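Local coordinates for binding domain (Hc) of Paraclostridial Mosquitocidal Protein 1 (Paraclostridium bifermentans, PDB 6HOX) that targets a clostridial-type neurotoxin to host nerve cells, serving as the receptor-binding part of a toxin that specifically attacks Anopheles mosquitoes, at residues A[265-268]-A[269-272]; A[423-426]-A[427-431]; A[386-390]-A[391-395]; A[98-101]-A[102-106]; A[237-240]-A[241-245]. One frame throughout, in Å; residues are numbered along the deposited sequence.

Overall arrangement
Interactions 1, 2 and 3 lie in the C-terminal receptor-binding part, interaction 4 in the lectin-like N-terminal part, and interaction 5 at the passage from one to the other. Interactions 1 and 2 touch, Ala269 CA lying 3.4 Å from Thr431 CG2; interactions 3 and 4 lie furthest apart, their centres about 44 Å from each other. Interaction 2 is a surface helix cap held by backbone amides, a carboxylate and a long salt bridge. The other four are partly buried: a side chain mimics the backbone in the turn of interaction 1, a salt bridge fills the hairpin end of interaction 3, a reciprocal asparagine-aspartate clasp with waters holds interaction 4, and aromatic rings dominate interaction 5.

Interaction 1 (A[265-268]-A[269-272]); sequences MINQ and AILG
Asn267 reaches round a tight turn to Ala269 and Ile270. CB leaves the end of strand 263-267, and with CG anti to the backbone N (chi1 -171°) the amide swings forward alongside its own carbonyl carbon. CG itself is 3.9 Å from Ala269 N. The tip atom OD1 accepts from Ala269 N at 2.9 Å, the donor tilted from the carbonyl plane, and also lies 3.3 Å from Ala269 CB, where the small methyl fits. The second tip atom, ND2, turns to the carbonyl of Lys432, so both ends of the amide are employed, as suits an asparagine that is buried. The backbone carbonyl of Asn267 adds a second clasp: Asn267 O accepts from Ile270 N at 3.0 Å, the donor standing above the carbonyl plane. A water completes the closure, accepting from Asn267 N and donating to Ile270 O, 2.7 Å away. Ile266 CG2 rests on the returning chain, 3.6 Å from Leu271 O and 4.2 Å from Leu271 CD2, a place that suits a beta-branched strand residue. Gln268, at the corner, stretches outward and gives its polar end to Tyr436 of strand 435-438 and to Asn434 just before it. The combination is a type I beta turn from Asn267 to Ile270 with an Asx turn laid over its first half. It ends strand 263-267 and starts the loop to strand 275-280 in the C-terminal domain, whose family has the beta-trefoil fold.

Interaction 2 (A[423-426]-A[427-431]); sequences KTLD and LKKHT
Asp426 O is gripped at the start of helix 427-432 by two amides: His430 N at 3.0 Å, almost straight at 176°, and Lys429 N, a weak and bent partner at 124°. The side chain of Asp426 works on the same turn. It is the N-cap, and its CG sits between the backbone N and the carbonyl carbon (chi1 57°), the crowded position, which folds the carboxylate back over the helix end. Lys429 N then meets Asp426 OD1 at 3.2 Å, nearly along the C-O axis. The second oxygen faces the lysine side chain, which bends near its tip; Asp426 OD2 lies 3.1 Å from Lys429 CE and makes a long salt bridge to Lys429 NZ at 3.7 Å. Leu425 crosses Lys429 at about a right angle, its CD2 3.9 Å from Lys429 CD, so a long aliphatic stem suits this place as well as its charge does. Leu425 CB also lies over one face of the His430 ring, an arrangement less certain because that ring has two conformers; His430 NE2 is bonded to the carbonyl of Tyr422. Further on, Thr431 OG1 and N share Leu427 O. As an N-cap does, the short aspartate gives Lys429 N a straighter acceptor than the backbone carbonyl offers, and its negative charge, facing the positive helix end and a lysine, is probably stabilised.

Interaction 3 (A[386-390]-A[391-395]); sequences RIFEM and YRNGL
Ile387 and Gly394 form a hydrogen-bonded antiparallel pair, their CA atoms 5.2 Å apart, in the beta hairpin of strands 384-388 and 394-398, whose touching parts run 177° from one another. Both bonds of the pair are sound, Ile387 N to Gly394 O being the shorter at 2.8 Å. Gly394 is almost fully extended, a conformation that the lack of a side chain makes easy, while Ile387 leans away onto Leu370 and Leu349. Beyond the pair, a side chain takes over the ladder: Asn393 OD1 accepts from Glu389 N at 2.8 Å, its short amide doing the work of a backbone carbonyl. At the tip, Met390 and Tyr391 lie side by side. Met390 CB covers one face of the Tyr391 ring, and Met390 SD stands oblique to it, 4.9 Å from the centroid, a Met-aromatic contact on the exposed side; Tyr352 meets this ring too. On the buried side Glu389, bent at chi2 (-97°), pairs with Arg392, which grips it side-on with NE and NH2. The planes are 63° apart: the acid oxygens lie in the guanidinium plane, but the nitrogens meet them from above the carboxylate plane. The salt bridge probably balances the two buried charges, and Arg392 also donates to the carbonyls of Pro350 and Glu357, so a long, many-handed arginine joins hairpin and nearby loop. Arg392 NH2 reaches Glu389 OE2 at 2.9 Å. Glu389 OE1 has two donors on opposite faces of its plane: Arg392 NE at 2.9 Å and Tyr391 N at 3.1 Å.

Interaction 4 (A[98-101]-A[102-106]); sequences PRLN and KNDFI
Lys102 begins a short 3-10 segment directly after Asn101, and its extended chain runs outward, as suits an exposed lysine. Asn103 follows, with its CB 3.2 Å from Asn101 OD1. Asp104 carries the contact. Asp104 N donates to Asn101 O at 3.1 Å, and in return Asp104 OD2 accepts from Asn101 N at the same distance, met from above the carboxylate plane. The two residues therefore clasp each other, and a short acid suits a place where the side chain must turn back to the amide three residues earlier. Leu100 CD1 flanks that oxygen, 3.7 Å from Asp104 OD2. Waters extend the clasp: one lies between Pro98 O and Asp104 OD2, while another accepts from Asn101 ND2 and stands 2.7 Å from Asp104 OD1. Asn101 ND2 also donates to Arg99 O, in its own amide plane, which fixes the rotation of the amide. Phe105 comes next, its ring edge toward Asn101 O: Phe105 CD1 lies 3.4 Å from Asn101 O. Phe105 CE1 is 4.3 Å from Leu100 CG. The loop follows strand 89-96 of the lectin-like domain, with Pro98 packed on strand 218-227. It also meets the C-terminal part: Leu100 and Arg99 touch strand 302-305, and Arg99 makes a cation-pi contact with Trp444 and bonds to Lys445 O near the chain end.

Interaction 5 (A[237-240]-A[241-245]); sequences EMLF and NSYFN
Phe240 and Phe244 meet at the C-terminal turn of helix 233-241, one turn apart, as the chain leaves the lectin-like domain. Phe244 CE2 lies over one face of the Phe240 ring, 3.7 Å from Phe240 CZ; the ring planes stand 58° apart, an oblique pairing. Beside them Leu239 and Tyr243 run the same way, with Leu239 CD1 4.0 Å from Tyr243 CE2. The chain's backbone sets this spacing. Asn241 N donates to Glu237 O at 2.9 Å, an ordinary helical bond, but Tyr243 N bonds to Phe240 O, three residues back, at 3.1 Å, and Phe244 N likewise to Asn241 O. With CG anti to the backbone N (chi1 172°), the Phe240 ring projects from the helix where Phe244 can cover it. Large flat rings suit this place, for Phe240 and Tyr243 also pack on Trp94 and His168 of the sandwich sheet, while Phe244 leans on Asp379 of the C-terminal part and its carbonyl accepts from Asn378. Leu239 supplies a branched apolar filler against Tyr227. The small hydroxyl of Ser242 curls back on the helix: Ser242 OG donates to Leu239 O at 2.7 Å, beside the weak bond that Ser242 N makes to the same oxygen.

Interaction 1 (A[265-268]-A[269-272])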
# COMPACT_ATOMS: atom_id res chain seq x y z
N MET A 265 4.86 6.86 -13.96
CA MET A 265 3.45 6.97 -14.11
C MET A 265 2.97 5.75 -14.89
O MET A 265 3.52 5.46 -15.96
CB MET A 265 3.09 8.27 -14.85
CG MET A 265 1.61 8.48 -15.03
SD MET A 265 1.32 10.05 -15.84
CE MET A 265 -0.47 10.10 -15.76
N ILE A 266 2.00 5.04 -14.30
CA ILE A 266 1.54 3.72 -14.73
C ILE A 266 0.01 3.69 -14.85
O ILE A 266 -0.71 4.21 -14.00
CB ILE A 266 2.03 2.65 -13.74
CG1 ILE A 266 3.56 2.54 -13.77
CG2 ILE A 266 1.34 1.32 -14.00
CD1 ILE A 266 4.15 1.74 -12.63
N ASN A 267 -0.46 3.02 -15.89
CA ASN A 267 -1.87 2.78 -16.09
C ASN A 267 -2.22 1.44 -15.46
O ASN A 267 -1.51 0.46 -15.66
CB ASN A 267 -2.25 2.75 -17.57
CG ASN A 267 -3.75 2.72 -17.75
OD1 ASN A 267 -4.36 1.66 -17.73
ND2 ASN A 267 -4.35 3.88 -17.91
N GLN A 268 -3.34 1.41 -14.72
CA GLN A 268 -3.70 0.24 -13.95
C GLN A 268 -3.87 -0.98 -14.86
O GLN A 268 -3.62 -2.10 -14.43
CB GLN A 268 -4.95 0.49 -13.11
CG GLN A 268 -5.35 -0.70 -12.25
CD GLN A 268 -6.55 -0.35 -11.41
OE1 GLN A 268 -7.65 -0.17 -11.92
NE2 GLN A 268 -6.31 -0.17 -10.12
N ALA A 269 -4.26 -0.77 -16.12
CA ALA A 269 -4.57 -1.87 -17.02
C ALA A 269 -3.29 -2.59 -17.47
O ALA A 269 -3.37 -3.72 -17.86
CB ALA A 269 -5.40 -1.39 -18.19
N ILE A 270 -2.12 -1.93 -17.41
CA ILE A 270 -0.84 -2.52 -17.83
C ILE A 270 0.23 -2.10 -16.84
O ILE A 270 0.97 -1.15 -17.08
CB ILE A 270 -0.44 -2.08 -19.26
CG1 ILE A 270 -1.56 -2.32 -20.26
CG2 ILE A 270 0.85 -2.74 -19.71
CD1 ILE A 270 -2.44 -1.12 -20.45
N LEU A 271 0.32 -2.84 -15.73
CA LEU A 271 1.18 -2.45 -14.61
C LEU A 271 2.65 -2.42 -15.03
O LEU A 271 3.38 -1.52 -14.63
CB LEU A 271 0.95 -3.42 -13.46
CG LEU A 271 -0.42 -3.30 -12.80
CD1 LEU A 271 -0.65 -4.46 -11.84
CD2 LEU A 271 -0.54 -1.96 -12.08
N GLY A 272 3.06 -3.38 -15.86
CA GLY A 272 4.43 -3.51 -16.33
C GLY A 272 4.72 -2.76 -17.62
O GLY A 272 5.83 -2.86 -18.18
O HOH W 1 1.32 1.46 -17.51

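Interaction 2 (A[423-426]-A[427-431])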
# COMPACT_ATOMS: atom_id res chain seq x y z
N LYS A 423 -20.01 6.37 -14.06
CA LYS A 423 -20.67 5.59 -13.01
C LYS A 423 -21.07 4.20 -13.52
O LYS A 423 -21.23 3.30 -12.71
CB LYS A 423 -21.89 6.36 -12.48
CG LYS A 423 -21.52 7.60 -11.69
CD LYS A 423 -22.69 8.45 -11.25
CE LYS A 423 -22.22 9.80 -10.73
NZ LYS A 423 -22.95 10.22 -9.50
N THR A 424 -21.21 4.02 -14.84
CA THR A 424 -21.75 2.78 -15.39
C THR A 424 -20.67 1.93 -16.10
O THR A 424 -20.99 0.88 -16.62
CB THR A 424 -22.91 3.09 -16.35
OG1 THR A 424 -22.41 3.82 -17.47
CG2 THR A 424 -24.03 3.83 -15.66
N LEU A 425 -19.41 2.38 -16.10
CA LEU A 425 -18.37 1.75 -16.91
C LEU A 425 -18.17 0.31 -16.43
O LEU A 425 -18.23 0.04 -15.24
CB LEU A 425 -17.06 2.51 -16.78
CG LEU A 425 -17.02 3.91 -17.41
CD1 LEU A 425 -15.71 4.60 -17.09
CD2 LEU A 425 -17.23 3.84 -18.91
N ASP A 426 -17.88 -0.58 -17.38
CA ASP A 426 -17.44 -1.93 -17.06
C ASP A 426 -16.02 -1.89 -16.46
O ASP A 426 -15.30 -0.88 -16.57
CB ASP A 426 -17.54 -2.87 -18.26
CG ASP A 426 -16.77 -2.44 -19.50
OD1 ASP A 426 -15.55 -2.22 -19.41
OD2 ASP A 426 -17.41 -2.36 -20.56
N LEU A 427 -15.65 -2.99 -15.82
CA LEU A 427 -14.41 -3.10 -15.04
C LEU A 427 -13.19 -2.69 -15.88
O LEU A 427 -12.34 -1.98 -15.38
CB LEU A 427 -14.26 -4.54 -14.54
CG LEU A 427 -13.10 -4.78 -13.58
CD1 LEU A 427 -13.29 -4.02 -12.28
CD2 LEU A 427 -12.92 -6.27 -13.30
N LYS A 428 -13.10 -3.18 -17.12
CA LYS A 428 -11.95 -2.94 -18.00
C LYS A 428 -11.76 -1.43 -18.23
O LYS A 428 -10.64 -0.92 -18.20
CB LYS A 428 -12.16 -3.68 -19.33
CG LYS A 428 -11.06 -3.51 -20.37
CD LYS A 428 -11.56 -3.49 -21.82
CE LYS A 428 -12.37 -2.25 -22.15
NZ LYS A 428 -12.51 -2.04 -23.62
N LYS A 429 -12.87 -0.71 -18.45
CA LYS A 429 -12.82 0.71 -18.76
C LYS A 429 -12.45 1.49 -17.50
O LYS A 429 -11.64 2.40 -17.59
CB LYS A 429 -14.16 1.18 -19.34
CG LYS A 429 -14.41 0.67 -20.74
CD LYS A 429 -15.71 1.16 -21.32
CE LYS A 429 -16.41 0.11 -22.16
NZ LYS A 429 -15.50 -0.54 -23.12
N HIS A 430 -13.07 1.15 -16.37
CA HIS A 430 -12.66 1.70 -15.06
C HIS A 430 -11.15 1.53 -14.91
O HIS A 430 -10.47 2.49 -14.60
CB HIS A 430 -13.44 1.10 -13.87
CG HIS A 430 -14.70 1.81 -13.50
ND1 HIS A 430 -15.74 1.19 -12.85
CD2 HIS A 430 -15.10 3.09 -13.71
CE1 HIS A 430 -16.73 2.04 -12.67
NE2 HIS A 430 -16.36 3.22 -13.18
N THR A 431 -10.63 0.31 -15.17
CA THR A 431 -9.21 -0.03 -15.03
C THR A 431 -8.33 0.91 -15.89
O THR A 431 -7.31 1.39 -15.41
CB THR A 431 -9.00 -1.53 -15.32
OG1 THR A 431 -9.67 -2.32 -14.33
CG2 THR A 431 -7.55 -1.95 -15.30

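Interaction 3 (A[386-390]-A[391-395])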
# COMPACT_ATOMS: atom_id res chain seq x y z
N ARG A 386 -8.76 14.21 -14.87
CA ARG A 386 -9.80 14.85 -15.63
C ARG A 386 -9.17 15.96 -16.47
O ARG A 386 -8.48 16.84 -15.93
CB ARG A 386 -10.90 15.41 -14.73
CG ARG A 386 -12.08 16.00 -15.49
CD ARG A 386 -13.35 16.09 -14.68
NE ARG A 386 -14.45 16.75 -15.40
CZ ARG A 386 -15.68 16.95 -14.89
NH1 ARG A 386 -15.97 16.54 -13.67
NH2 ARG A 386 -16.61 17.55 -15.62
N ILE A 387 -9.44 15.90 -17.78
CA ILE A 387 -9.02 16.86 -18.78
C ILE A 387 -10.18 17.83 -19.00
O ILE A 387 -11.29 17.40 -19.33
CB ILE A 387 -8.66 16.16 -20.12
CG1 ILE A 387 -7.69 14.98 -19.96
CG2 ILE A 387 -8.18 17.17 -21.14
CD1 ILE A 387 -6.38 15.36 -19.33
N PHE A 388 -9.90 19.13 -18.83
CA PHE A 388 -10.83 20.23 -19.08
C PHE A 388 -10.31 21.01 -20.27
O PHE A 388 -9.26 21.63 -20.18
CB PHE A 388 -10.91 21.21 -17.91
CG PHE A 388 -11.58 20.65 -16.69
CD1 PHE A 388 -12.96 20.74 -16.54
CD2 PHE A 388 -10.85 20.01 -15.70
CE1 PHE A 388 -13.59 20.20 -15.44
CE2 PHE A 388 -11.48 19.47 -14.59
CZ PHE A 388 -12.85 19.57 -14.46
N GLU A 389 -11.05 20.95 -21.39
CA GLU A 389 -10.61 21.59 -22.62
C GLU A 389 -11.86 21.91 -23.44
O GLU A 389 -12.86 21.20 -23.38
CB GLU A 389 -9.64 20.68 -23.38
CG GLU A 389 -8.86 21.39 -24.48
CD GLU A 389 -9.38 21.29 -25.91
OE1 GLU A 389 -10.25 20.43 -26.20
OE2 GLU A 389 -8.88 22.06 -26.75
N MET A 390 -11.77 22.99 -24.21
CA MET A 390 -12.93 23.55 -24.87
C MET A 390 -13.73 22.46 -25.59
O MET A 390 -14.93 22.36 -25.40
CB MET A 390 -12.52 24.64 -25.88
CG MET A 390 -13.59 25.70 -26.02
SD MET A 390 -12.88 27.25 -26.57
CE MET A 390 -14.33 28.30 -26.50
N TYR A 391 -13.07 21.61 -26.37
CA TYR A 391 -13.77 20.65 -27.22
C TYR A 391 -13.58 19.20 -26.77
O TYR A 391 -14.27 18.36 -27.29
CB TYR A 391 -13.30 20.77 -28.67
CG TYR A 391 -13.39 22.18 -29.20
CD1 TYR A 391 -14.62 22.78 -29.43
CD2 TYR A 391 -12.24 22.92 -29.41
CE1 TYR A 391 -14.70 24.08 -29.90
CE2 TYR A 391 -12.31 24.22 -29.88
CZ TYR A 391 -13.54 24.81 -30.12
OH TYR A 391 -13.58 26.09 -30.56
N ARG A 392 -12.65 18.92 -25.85
CA ARG A 392 -12.23 17.53 -25.61
C ARG A 392 -12.14 17.24 -24.10
O ARG A 392 -11.20 16.59 -23.64
CB ARG A 392 -10.92 17.27 -26.34
CG ARG A 392 -11.04 17.29 -27.86
CD ARG A 392 -9.69 17.46 -28.55
NE ARG A 392 -9.11 18.78 -28.34
CZ ARG A 392 -8.00 19.21 -28.93
NH1 ARG A 392 -7.34 18.41 -29.75
NH2 ARG A 392 -7.55 20.43 -28.70
N ASN A 393 -13.16 17.65 -23.35
CA ASN A 393 -13.29 17.26 -21.95
C ASN A 393 -13.32 15.74 -21.88
O ASN A 393 -13.94 15.11 -22.73
CB ASN A 393 -14.58 17.78 -21.32
CG ASN A 393 -14.58 19.28 -21.18
OD1 ASN A 393 -13.56 19.89 -20.87
ND2 ASN A 393 -15.73 19.89 -21.41
N GLY A 394 -12.65 15.16 -20.89
CA GLY A 394 -12.68 13.70 -20.69
C GLY A 394 -11.85 13.25 -19.50
O GLY A 394 -11.31 14.06 -18.76
N LEU A 395 -11.80 11.93 -19.30
CA LEU A 395 -10.89 11.31 -18.36
C LEU A 395 -9.71 10.77 -19.16
O LEU A 395 -9.88 10.22 -20.26
CB LEU A 395 -11.58 10.17 -17.60
CG LEU A 395 -12.72 10.58 -16.68
CD1 LEU A 395 -13.38 9.37 -16.03
CD2 LEU A 395 -12.24 11.54 -15.61

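Interaction 4 (A[98-101]-A[102-106])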
# COMPACT_ATOMS: atom_id res chain seq x y z
N PRO A 98 8.60 -5.94 2.18
CA PRO A 98 9.24 -5.82 0.87
C PRO A 98 8.67 -6.83 -0.14
O PRO A 98 8.25 -7.92 0.23
CB PRO A 98 10.72 -6.09 1.15
CG PRO A 98 10.87 -5.62 2.58
CD PRO A 98 9.60 -6.12 3.25
N ARG A 99 8.65 -6.44 -1.41
CA ARG A 99 8.19 -7.28 -2.48
C ARG A 99 9.06 -8.53 -2.57
O ARG A 99 10.28 -8.46 -2.59
CB ARG A 99 8.23 -6.59 -3.85
CG ARG A 99 7.37 -7.30 -4.87
CD ARG A 99 7.99 -7.28 -6.24
NE ARG A 99 9.21 -8.07 -6.27
CZ ARG A 99 10.39 -7.59 -6.63
NH1 ARG A 99 10.49 -6.36 -7.10
NH2 ARG A 99 11.47 -8.35 -6.51
N LEU A 100 8.36 -9.65 -2.64
CA LEU A 100 8.95 -10.96 -2.79
C LEU A 100 10.12 -10.94 -3.76
O LEU A 100 9.97 -10.57 -4.93
CB LEU A 100 7.86 -11.88 -3.33
CG LEU A 100 8.24 -13.36 -3.30
CD1 LEU A 100 8.44 -13.82 -1.87
CD2 LEU A 100 7.19 -14.18 -4.03
N ASN A 101 11.27 -11.42 -3.29
CA ASN A 101 12.50 -11.40 -4.06
C ASN A 101 13.24 -12.72 -3.85
O ASN A 101 12.83 -13.54 -3.02
CB ASN A 101 13.33 -10.16 -3.72
CG ASN A 101 13.66 -10.05 -2.25
OD1 ASN A 101 14.66 -10.61 -1.82
ND2 ASN A 101 12.84 -9.34 -1.47
N LYS A 102 14.32 -12.92 -4.62
CA LYS A 102 15.09 -14.15 -4.62
C LYS A 102 15.71 -14.38 -3.23
O LYS A 102 15.75 -15.51 -2.75
CB LYS A 102 16.12 -14.13 -5.76
CG LYS A 102 15.51 -14.37 -7.14
CD LYS A 102 16.44 -14.06 -8.30
CE LYS A 102 15.78 -14.29 -9.65
NZ LYS A 102 16.77 -14.26 -10.76
N ASN A 103 16.14 -13.31 -2.55
CA ASN A 103 16.74 -13.44 -1.21
C ASN A 103 15.76 -14.09 -0.23
O ASN A 103 16.21 -14.78 0.69
CB ASN A 103 17.22 -12.11 -0.62
CG ASN A 103 18.22 -11.42 -1.50
OD1 ASN A 103 17.93 -11.14 -2.67
ND2 ASN A 103 19.39 -11.13 -0.96
N ASP A 104 14.44 -13.90 -0.43
CA ASP A 104 13.41 -14.45 0.42
C ASP A 104 13.27 -15.97 0.28
O ASP A 104 12.61 -16.59 1.12
CB ASP A 104 12.03 -13.86 0.11
CG ASP A 104 11.87 -12.40 0.47
OD1 ASP A 104 12.57 -11.92 1.42
OD2 ASP A 104 11.04 -11.75 -0.20
N PHE A 105 13.83 -16.56 -0.78
CA PHE A 105 13.60 -17.98 -1.07
C PHE A 105 14.46 -18.86 -0.15
O PHE A 105 14.18 -20.04 0.01
CB PHE A 105 13.77 -18.26 -2.57
CG PHE A 105 12.51 -18.06 -3.39
CD1 PHE A 105 12.05 -16.78 -3.67
CD2 PHE A 105 11.78 -19.14 -3.85
CE1 PHE A 105 10.89 -16.60 -4.42
CE2 PHE A 105 10.63 -18.96 -4.60
CZ PHE A 105 10.18 -17.69 -4.88
N ILE A 106 15.48 -18.26 0.48
CA ILE A 106 16.27 -18.91 1.50
C ILE A 106 15.37 -19.25 2.71
O ILE A 106 15.75 -20.08 3.51
CB ILE A 106 17.48 -18.07 1.93
CG1 ILE A 106 18.51 -18.92 2.68
CG2 ILE A 106 17.06 -16.87 2.76
CD1 ILE A 106 19.73 -18.15 3.13
O HOH W 2 9.49 -10.07 1.39
O HOH W 3 12.88 -9.21 1.54

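Interaction 5 (A[237-240]-A[241-245])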
# COMPACT_ATOMS: atom_id res chain seq x y z
N GLU A 237 -14.31 -2.40 9.09
CA GLU A 237 -14.39 -1.56 7.88
C GLU A 237 -14.24 -0.08 8.28
O GLU A 237 -13.49 0.68 7.67
CB GLU A 237 -15.70 -1.81 7.14
CG GLU A 237 -15.75 -1.18 5.77
CD GLU A 237 -16.96 -1.61 4.97
OE1 GLU A 237 -18.08 -1.40 5.46
OE2 GLU A 237 -16.78 -2.21 3.88
N MET A 238 -14.96 0.31 9.33
CA MET A 238 -14.93 1.68 9.86
C MET A 238 -13.51 2.04 10.32
O MET A 238 -13.04 3.14 10.07
CB MET A 238 -15.94 1.76 11.01
CG MET A 238 -15.97 3.05 11.78
SD MET A 238 -17.28 2.94 13.08
CE MET A 238 -18.70 2.41 12.13
N LEU A 239 -12.83 1.10 11.00
CA LEU A 239 -11.46 1.32 11.47
C LEU A 239 -10.54 1.58 10.26
O LEU A 239 -9.72 2.52 10.24
CB LEU A 239 -10.99 0.11 12.27
CG LEU A 239 -9.51 0.09 12.65
CD1 LEU A 239 -9.17 1.28 13.52
CD2 LEU A 239 -9.15 -1.19 13.37
N PHE A 240 -10.69 0.74 9.23
CA PHE A 240 -9.86 0.87 8.04
C PHE A 240 -10.09 2.23 7.38
O PHE A 240 -9.12 2.93 7.04
CB PHE A 240 -10.12 -0.28 7.07
CG PHE A 240 -9.43 -0.12 5.73
CD1 PHE A 240 -8.06 -0.31 5.62
CD2 PHE A 240 -10.14 0.20 4.60
CE1 PHE A 240 -7.42 -0.17 4.40
CE2 PHE A 240 -9.51 0.35 3.38
CZ PHE A 240 -8.15 0.14 3.27
N ASN A 241 -11.37 2.60 7.22
CA ASN A 241 -11.79 3.83 6.57
C ASN A 241 -11.26 5.05 7.33
O ASN A 241 -11.00 6.10 6.71
CB ASN A 241 -13.31 3.91 6.42
CG ASN A 241 -13.84 2.94 5.39
OD1 ASN A 241 -13.12 2.54 4.47
ND2 ASN A 241 -15.09 2.54 5.54
N SER A 242 -11.07 4.91 8.64
CA SER A 242 -10.70 6.03 9.48
C SER A 242 -9.27 6.49 9.17
O SER A 242 -8.89 7.59 9.55
CB SER A 242 -10.89 5.72 10.95
OG SER A 242 -9.87 4.87 11.46
N TYR A 243 -8.48 5.64 8.50
CA TYR A 243 -7.11 5.99 8.13
C TYR A 243 -7.05 6.81 6.82
O TYR A 243 -5.97 7.22 6.43
CB TYR A 243 -6.27 4.73 8.01
CG TYR A 243 -6.01 4.11 9.36
CD1 TYR A 243 -5.21 4.76 10.27
CD2 TYR A 243 -6.59 2.90 9.73
CE1 TYR A 243 -4.95 4.22 11.52
CE2 TYR A 243 -6.33 2.35 10.98
CZ TYR A 243 -5.52 3.01 11.88
OH TYR A 243 -5.27 2.50 13.12
N PHE A 244 -8.20 7.04 6.19
CA PHE A 244 -8.27 7.77 4.90
C PHE A 244 -9.29 8.91 5.00
O PHE A 244 -10.09 9.13 4.10
CB PHE A 244 -8.60 6.77 3.79
CG PHE A 244 -7.56 5.69 3.62
CD1 PHE A 244 -6.40 5.95 2.91
CD2 PHE A 244 -7.72 4.44 4.20
CE1 PHE A 244 -5.44 4.96 2.75
CE2 PHE A 244 -6.75 3.46 4.04
CZ PHE A 244 -5.61 3.73 3.32
N ASN A 245 -9.22 9.67 6.10
CA ASN A 245 -10.23 10.69 6.43
C ASN A 245 -9.92 12.02 5.72
O ASN A 245 -10.73 12.94 5.75
CB ASN A 245 -10.34 10.89 7.94
CG ASN A 245 -8.99 11.02 8.63
OD1 ASN A 245 -8.05 10.28 8.31
ND2 ASN A 245 -8.87 11.94 9.57